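PDB 3P8L: geranyltranstransferase from Enterococcus faecalis, which probably catalyses the magnesium-dependent condensation of isopentenyl diphosphate with geranyl diphosphate to give farnesyl diphosphate and diphosphate. Local coordinates for residues M42-H47 against R103-N108; R52-L57 against A188-A193. All coordinates share one frame; numbering follows the deposited sequence. Where two conformers were deposited one is given.

Contact 1: residues M42-H47 against R103-N108; sequences MLYSIH and RGKPTN
Y44 and S45, neighbours near the C-terminal end of helix 36-47, each reach a polar atom of the small β-hairpin 101-106 and the residues leading out of it, an outlying piece of the all-helical isoprenoid synthase fold. Y44 is the larger contributor. Its CG lies anti to the backbone N (chi1 173°), which carries the ring out toward the hairpin until OH meets P106 O. The carbonyl oxygen sits in the ring plane at its edge, and Y44 OH donates; the modelled 2.4 Å between Y44 OH and P106 O is very short, so its exact length is doubtful. The Y44 and P106 side chains cross at about a right angle, with P106 CG 3.4 Å from Y44 OH. A tyrosine suits this place because its long flat ring reaches from the helix to the hairpin while its hydroxyl satisfies a backbone carbonyl.

The small serine next to it leaves room for an amide: N108 ND2 donates to S45 OG at 2.8 Å, nearly straight (171°), with S45 OG almost in the amide plane. K105 runs past the tyrosine in the opposite direction, with its CE 3.9 Å from Y44 OH. In the conformer given, a bend at chi3 (47°) directs its amine to a water: K105 NZ donates to it and the water in turn donates to Y44 O, both at 2.7 Å.

Further out, N108 also packs on I89 and A117, and its ND2 makes a weak bond to A41 O besides that to S45. T107 stands at the N-cap of helix 108-112, but its OG1 bonds to D99 O instead of capping. R103 and G104, both with positive phi, form the two-residue turn of the hairpin, and R103 NH1 bonds to A48 O just beyond helix 36-47.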
loop_
_atom_site.group_PDB
_atom_site.type_symbol
_atom_site.label_atom_id
_atom_site.label_comp_id
_atom_site.label_asym_id
_atom_site.label_seq_id
_atom_site.Cartn_x
_atom_site.Cartn_y
_atom_site.Cartn_z
ATOM N N MET A 42 -9.725 11.138 -4.333
ATOM C CA MET A 42 -8.257 11.107 -4.361
ATOM C C MET A 42 -7.711 12.376 -5.014
ATOM O O MET A 42 -6.792 12.997 -4.485
ATOM C CB MET A 42 -7.742 9.822 -5.054
ATOM C CG MET A 42 -8.025 8.545 -4.245
ATOM S SD MET A 42 -7.486 6.906 -4.839
ATOM C CE MET A 42 -8.340 6.908 -6.393
ATOM N N LEU A 43 -8.279 12.763 -6.159
ATOM C CA LEU A 43 -7.850 13.988 -6.845
ATOM C C LEU A 43 -8.104 15.223 -5.983
ATOM O O LEU A 43 -7.336 16.171 -6.018
ATOM C CB LEU A 43 -8.550 14.154 -8.199
ATOM C CG LEU A 43 -8.196 13.259 -9.391
ATOM C CD1 LEU A 43 -9.129 13.533 -10.589
ATOM C CD2 LEU A 43 -6.738 13.446 -9.820
ATOM N N TYR A 44 -9.184 15.221 -5.199
ATOM C CA TYR A 44 -9.427 16.351 -4.311
ATOM C C TYR A 44 -8.223 16.604 -3.397
ATOM O O TYR A 44 -7.715 17.734 -3.322
ATOM C CB TYR A 44 -10.691 16.152 -3.467
ATOM C CG TYR A 44 -10.859 17.238 -2.424
ATOM C CD1 TYR A 44 -11.348 18.495 -2.783
ATOM C CD2 TYR A 44 -10.564 17.001 -1.087
ATOM C CE1 TYR A 44 -11.519 19.507 -1.834
ATOM C CE2 TYR A 44 -10.704 18.012 -0.121
ATOM C CZ TYR A 44 -11.185 19.270 -0.519
ATOM O OH TYR A 44 -11.355 20.284 0.396
ATOM N N SER A 45 -7.753 15.548 -2.742
ATOM C CA SER A 45 -6.689 15.677 -1.759
ATOM C C SER A 45 -5.330 15.976 -2.388
ATOM O O SER A 45 -4.499 16.623 -1.763
ATOM C CB SER A 45 -6.598 14.424 -0.903
ATOM O OG SER A 45 -7.713 14.319 -0.036
ATOM N N ILE A 46 -5.115 15.502 -3.613
ATOM C CA ILE A 46 -3.936 15.891 -4.399
ATOM C C ILE A 46 -3.980 17.385 -4.776
ATOM O O ILE A 46 -3.017 18.132 -4.512
ATOM C CB ILE A 46 -3.779 14.993 -5.663
ATOM C CG1 ILE A 46 -3.396 13.576 -5.266
ATOM C CG2 ILE A 46 -2.719 15.546 -6.627
ATOM C CD1 ILE A 46 -3.733 12.582 -6.333
ATOM N N HIS A 47 -5.092 17.835 -5.331
ATOM C CA HIS A 47 -5.261 19.204 -5.807
ATOM C C HIS A 47 -5.358 20.265 -4.727
ATOM O O HIS A 47 -5.265 21.431 -4.999
ATOM C CB HIS A 47 -6.501 19.322 -6.654
ATOM C CG HIS A 47 -6.366 18.749 -8.020
ATOM N ND1 HIS A 47 -5.247 18.923 -8.796
ATOM C CD2 HIS A 47 -7.227 18.022 -8.759
ATOM C CE1 HIS A 47 -5.422 18.314 -9.948
ATOM N NE2 HIS A 47 -6.616 17.763 -9.952
ATOM N N ARG A 103 -4.918 23.220 4.986
ATOM C CA ARG A 103 -4.536 24.179 3.943
ATOM C C ARG A 103 -5.697 25.133 3.617
ATOM O O ARG A 103 -5.966 25.434 2.448
ATOM C CB ARG A 103 -4.096 23.423 2.685
ATOM C CG ARG A 103 -3.009 24.085 1.910
ATOM C CD ARG A 103 -1.770 23.212 1.821
ATOM N NE ARG A 103 -0.652 23.960 1.250
ATOM C CZ ARG A 103 -0.553 24.323 -0.028
ATOM N NH1 ARG A 103 -1.498 24.007 -0.904
ATOM N NH2 ARG A 103 0.508 25.000 -0.435
ATOM N N GLY A 104 -6.412 25.552 4.659
ATOM C CA GLY A 104 -7.600 26.414 4.531
ATOM C C GLY A 104 -8.800 25.823 3.789
ATOM O O GLY A 104 -9.760 26.539 3.508
ATOM N N LYS A 105 -8.733 24.523 3.476
ATOM C CA LYS A 105 -9.788 23.828 2.744
ATOM C C LYS A 105 -10.313 22.645 3.576
ATOM O O LYS A 105 -9.600 22.119 4.417
ATOM C CB LYS A 105 -9.274 23.392 1.365
ATOM C CG LYS A 105 -9.183 24.539 0.353
ATOM C CD LYS A 105 -8.551 24.117 -0.980
ATOM C CE LYS A 105 -9.142 22.813 -1.509
ATOM N NZ LYS A 105 -8.979 22.663 -2.990
ATOM N N PRO A 106 -11.594 22.247 3.377
ATOM C CA PRO A 106 -12.058 21.102 4.160
ATOM C C PRO A 106 -11.304 19.818 3.840
ATOM O O PRO A 106 -10.881 19.605 2.698
ATOM C CB PRO A 106 -13.525 20.950 3.744
ATOM C CG PRO A 106 -13.660 21.727 2.481
ATOM C CD PRO A 106 -12.684 22.816 2.564
ATOM N N THR A 107 -11.166 18.982 4.851
ATOM C CA THR A 107 -10.445 17.724 4.750
ATOM C C THR A 107 -11.286 16.738 3.975
ATOM O O THR A 107 -12.498 16.958 3.787
ATOM C CB THR A 107 -10.070 17.181 6.124
ATOM O OG1 THR A 107 -11.197 17.296 6.992
ATOM C CG2 THR A 107 -8.901 17.984 6.720
ATOM N N ASN A 108 -10.637 15.679 3.492
ATOM C CA ASN A 108 -11.294 14.698 2.640
ATOM C C ASN A 108 -12.610 14.120 3.216
ATOM O O ASN A 108 -13.614 14.078 2.510
ATOM C CB ASN A 108 -10.319 13.585 2.255
ATOM C CG ASN A 108 -10.806 12.779 1.081
ATOM O OD1 ASN A 108 -11.799 12.072 1.190
ATOM N ND2 ASN A 108 -10.101 12.865 -0.054
HETATM O O HOH W 1 -8.505 20.176 -4.051
#

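Contact 2: residues R52-L57 against A188-A193; sequences RLRPLL and ALIEFA
L57 and A193 meet across two nearly parallel helices at the core of the isoprenoid synthase fold, 53-64 and 175-200. The axes of their segments 53-57 and 188-193 approach to 8.9 Å, with 27° between their directions. Such close, shallow packing suits a small residue, and A193 provides it. Its methyl carbon approaches the facing backbone directly, with A193 CB 3.6 Å from R54 O, and also rests against the next turn, 3.8 Å from L57 CB. Beside it, L57 CD1 lies over the branched end of I190, 3.9 Å from I190 CG2. Both branches of I190 face helix 53-64: CG2 meets L57 CD1, and CD1 reaches L57 and R54. The side chains of L57, I190 and A193 are apolar and buried, and no polar bond joins them.

Toward the N-terminal end of helix 53-64 the contact becomes looser and less buried. L53, partly exposed, just reaches I190, its CD2 at 4.4 Å from I190 CD1, and otherwise leans on Y218 and F222 of helix 205-230. R54 belongs to the GGKRLRP motif, whose basic residues in relatives help bind isopentenyl diphosphate. Its chain, extended from CG to NE, uses methylenes against the core, and its side chain also touches L80 and H84 of helix 71-92. L189 CD1 touches that chain 4.1 Å from R54 CD, so leucine offers a greasy support to an arginine's stem. I190 crosses R54 at about a right angle, and its CD1 sits 3.8 Å above one guanidinium face, offset toward the rim.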
loop_
_atom_site.group_PDB
_atom_site.type_symbol
_atom_site.label_atom_id
_atom_site.label_comp_id
_atom_site.label_asym_id
_atom_site.label_seq_id
_atom_site.Cartn_x
_atom_site.Cartn_y
_atom_site.Cartn_z
ATOM N N ARG A 52 4.908 19.863 -1.104
ATOM C CA ARG A 52 5.500 18.836 -1.984
ATOM C C ARG A 52 6.958 18.574 -1.643
ATOM O O ARG A 52 7.796 18.323 -2.529
ATOM C CB ARG A 52 5.345 19.215 -3.472
ATOM C CG ARG A 52 3.904 19.513 -3.890
ATOM C CD ARG A 52 3.178 18.227 -4.190
ATOM N NE ARG A 52 1.871 18.477 -4.774
ATOM C CZ ARG A 52 0.723 18.018 -4.290
ATOM N NH1 ARG A 52 0.686 17.231 -3.208
ATOM N NH2 ARG A 52 -0.395 18.332 -4.913
ATOM N N LEU A 53 7.250 18.665 -0.351
ATOM C CA LEU A 53 8.594 18.544 0.181
ATOM C C LEU A 53 9.268 17.243 -0.206
ATOM O O LEU A 53 10.436 17.247 -0.620
ATOM C CB LEU A 53 8.591 18.707 1.706
ATOM C CG LEU A 53 9.933 18.519 2.426
ATOM C CD1 LEU A 53 10.960 19.522 1.913
ATOM C CD2 LEU A 53 9.779 18.627 3.942
ATOM N N ARG A 54 8.535 16.141 -0.112
ATOM C CA ARG A 54 9.115 14.826 -0.376
ATOM C C ARG A 54 9.550 14.568 -1.843
ATOM O O ARG A 54 10.706 14.181 -2.077
ATOM C CB ARG A 54 8.246 13.708 0.218
ATOM C CG ARG A 54 8.249 13.720 1.757
ATOM C CD ARG A 54 6.943 13.172 2.389
ATOM N NE ARG A 54 6.937 13.455 3.818
ATOM C CZ ARG A 54 6.607 14.623 4.368
ATOM N NH1 ARG A 54 6.173 15.642 3.623
ATOM N NH2 ARG A 54 6.682 14.764 5.688
ATOM N N PRO A 55 8.642 14.773 -2.818
ATOM C CA PRO A 55 9.080 14.720 -4.219
ATOM C C PRO A 55 10.135 15.782 -4.555
ATOM O O PRO A 55 11.027 15.508 -5.361
ATOM C CB PRO A 55 7.784 14.977 -5.011
ATOM C CG PRO A 55 6.833 15.600 -4.068
ATOM C CD PRO A 55 7.182 14.996 -2.725
ATOM N N LEU A 56 10.043 16.960 -3.937
ATOM C CA LEU A 56 11.059 17.994 -4.098
ATOM C C LEU A 56 12.435 17.489 -3.674
ATOM O O LEU A 56 13.401 17.676 -4.406
ATOM C CB LEU A 56 10.698 19.319 -3.397
ATOM C CG LEU A 56 11.639 20.505 -3.682
ATOM C CD1 LEU A 56 11.736 20.728 -5.201
ATOM C CD2 LEU A 56 11.247 21.803 -2.962
ATOM N N LEU A 57 12.507 16.786 -2.543
ATOM C CA LEU A 57 13.768 16.164 -2.095
ATOM C C LEU A 57 14.339 15.139 -3.075
ATOM O O LEU A 57 15.536 15.184 -3.376
ATOM C CB LEU A 57 13.603 15.545 -0.708
ATOM C CG LEU A 57 13.580 16.535 0.457
ATOM C CD1 LEU A 57 13.084 15.809 1.702
ATOM C CD2 LEU A 57 14.959 17.159 0.686
ATOM N N ALA A 188 11.327 8.628 8.219
ATOM C CA ALA A 188 11.431 7.465 7.343
ATOM C C ALA A 188 11.183 7.768 5.865
ATOM O O ALA A 188 11.950 7.298 5.027
ATOM C CB ALA A 188 10.539 6.314 7.833
ATOM N N LEU A 189 10.144 8.554 5.554
ATOM C CA LEU A 189 9.842 8.929 4.155
ATOM C C LEU A 189 10.841 9.966 3.617
ATOM O O LEU A 189 11.098 10.011 2.420
ATOM C CB LEU A 189 8.408 9.494 4.000
ATOM C CG LEU A 189 7.134 8.654 4.170
ATOM C CD1 LEU A 189 5.908 9.473 3.727
ATOM C CD2 LEU A 189 7.194 7.346 3.386
ATOM N N ILE A 190 11.341 10.819 4.504
ATOM C CA ILE A 190 12.392 11.803 4.167
ATOM C C ILE A 190 13.647 11.022 3.790
ATOM O O ILE A 190 14.277 11.326 2.766
ATOM C CB ILE A 190 12.680 12.807 5.319
ATOM C CG1 ILE A 190 11.417 13.594 5.706
ATOM C CG2 ILE A 190 13.827 13.791 4.952
ATOM C CD1 ILE A 190 10.787 14.372 4.594
ATOM N N GLU A 191 13.969 10.001 4.602
ATOM C CA GLU A 191 15.104 9.126 4.312
ATOM C C GLU A 191 14.924 8.409 2.981
ATOM O O GLU A 191 15.863 8.377 2.164
ATOM C CB GLU A 191 15.384 8.160 5.474
ATOM C CG GLU A 191 16.183 8.802 6.611
ATOM C CD GLU A 191 15.988 8.106 7.946
ATOM O OE1 GLU A 191 15.227 7.118 7.992
ATOM O OE2 GLU A 191 16.587 8.552 8.950
ATOM N N PHE A 192 13.716 7.883 2.731
ATOM C CA PHE A 192 13.428 7.295 1.425
ATOM C C PHE A 192 13.691 8.290 0.296
ATOM O O PHE A 192 14.248 7.908 -0.734
ATOM C CB PHE A 192 11.983 6.765 1.295
ATOM C CG PHE A 192 11.673 6.260 -0.090
ATOM C CD1 PHE A 192 12.034 4.968 -0.458
ATOM C CD2 PHE A 192 11.088 7.095 -1.051
ATOM C CE1 PHE A 192 11.768 4.502 -1.736
ATOM C CE2 PHE A 192 10.850 6.644 -2.334
ATOM C CZ PHE A 192 11.191 5.334 -2.677
ATOM N N ALA A 193 13.271 9.548 0.451
ATOM C CA ALA A 193 13.430 10.504 -0.653
ATOM C C ALA A 193 14.913 10.648 -1.060
ATOM O O ALA A 193 15.237 10.653 -2.249
ATOM C CB ALA A 193 12.852 11.857 -0.297
#

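Overall arrangement
The segments alternate along the chain, 42-47, 52-57, 103-108, 188-193, so the two contacts cross along it. Contact 1 lies about 18 Å from the chain centre and contact 2 about 3 Å, with some 20 Å between their own centres. Helices 36-47 and 53-64 follow each other, and R52 ties their junction: R52 NH2 makes a probable hydrogen bond to I46 O at 2.7 Å, while salt bridges join R52 to E22 and E81. Helix 71-92 borders both contacts. The aspartate-rich motif of this family begins at its C-terminal end, where D92 is touched by T107 of contact 1. Contact 2 probably adjoins the substrate site through R54 of the GGKRLRP motif.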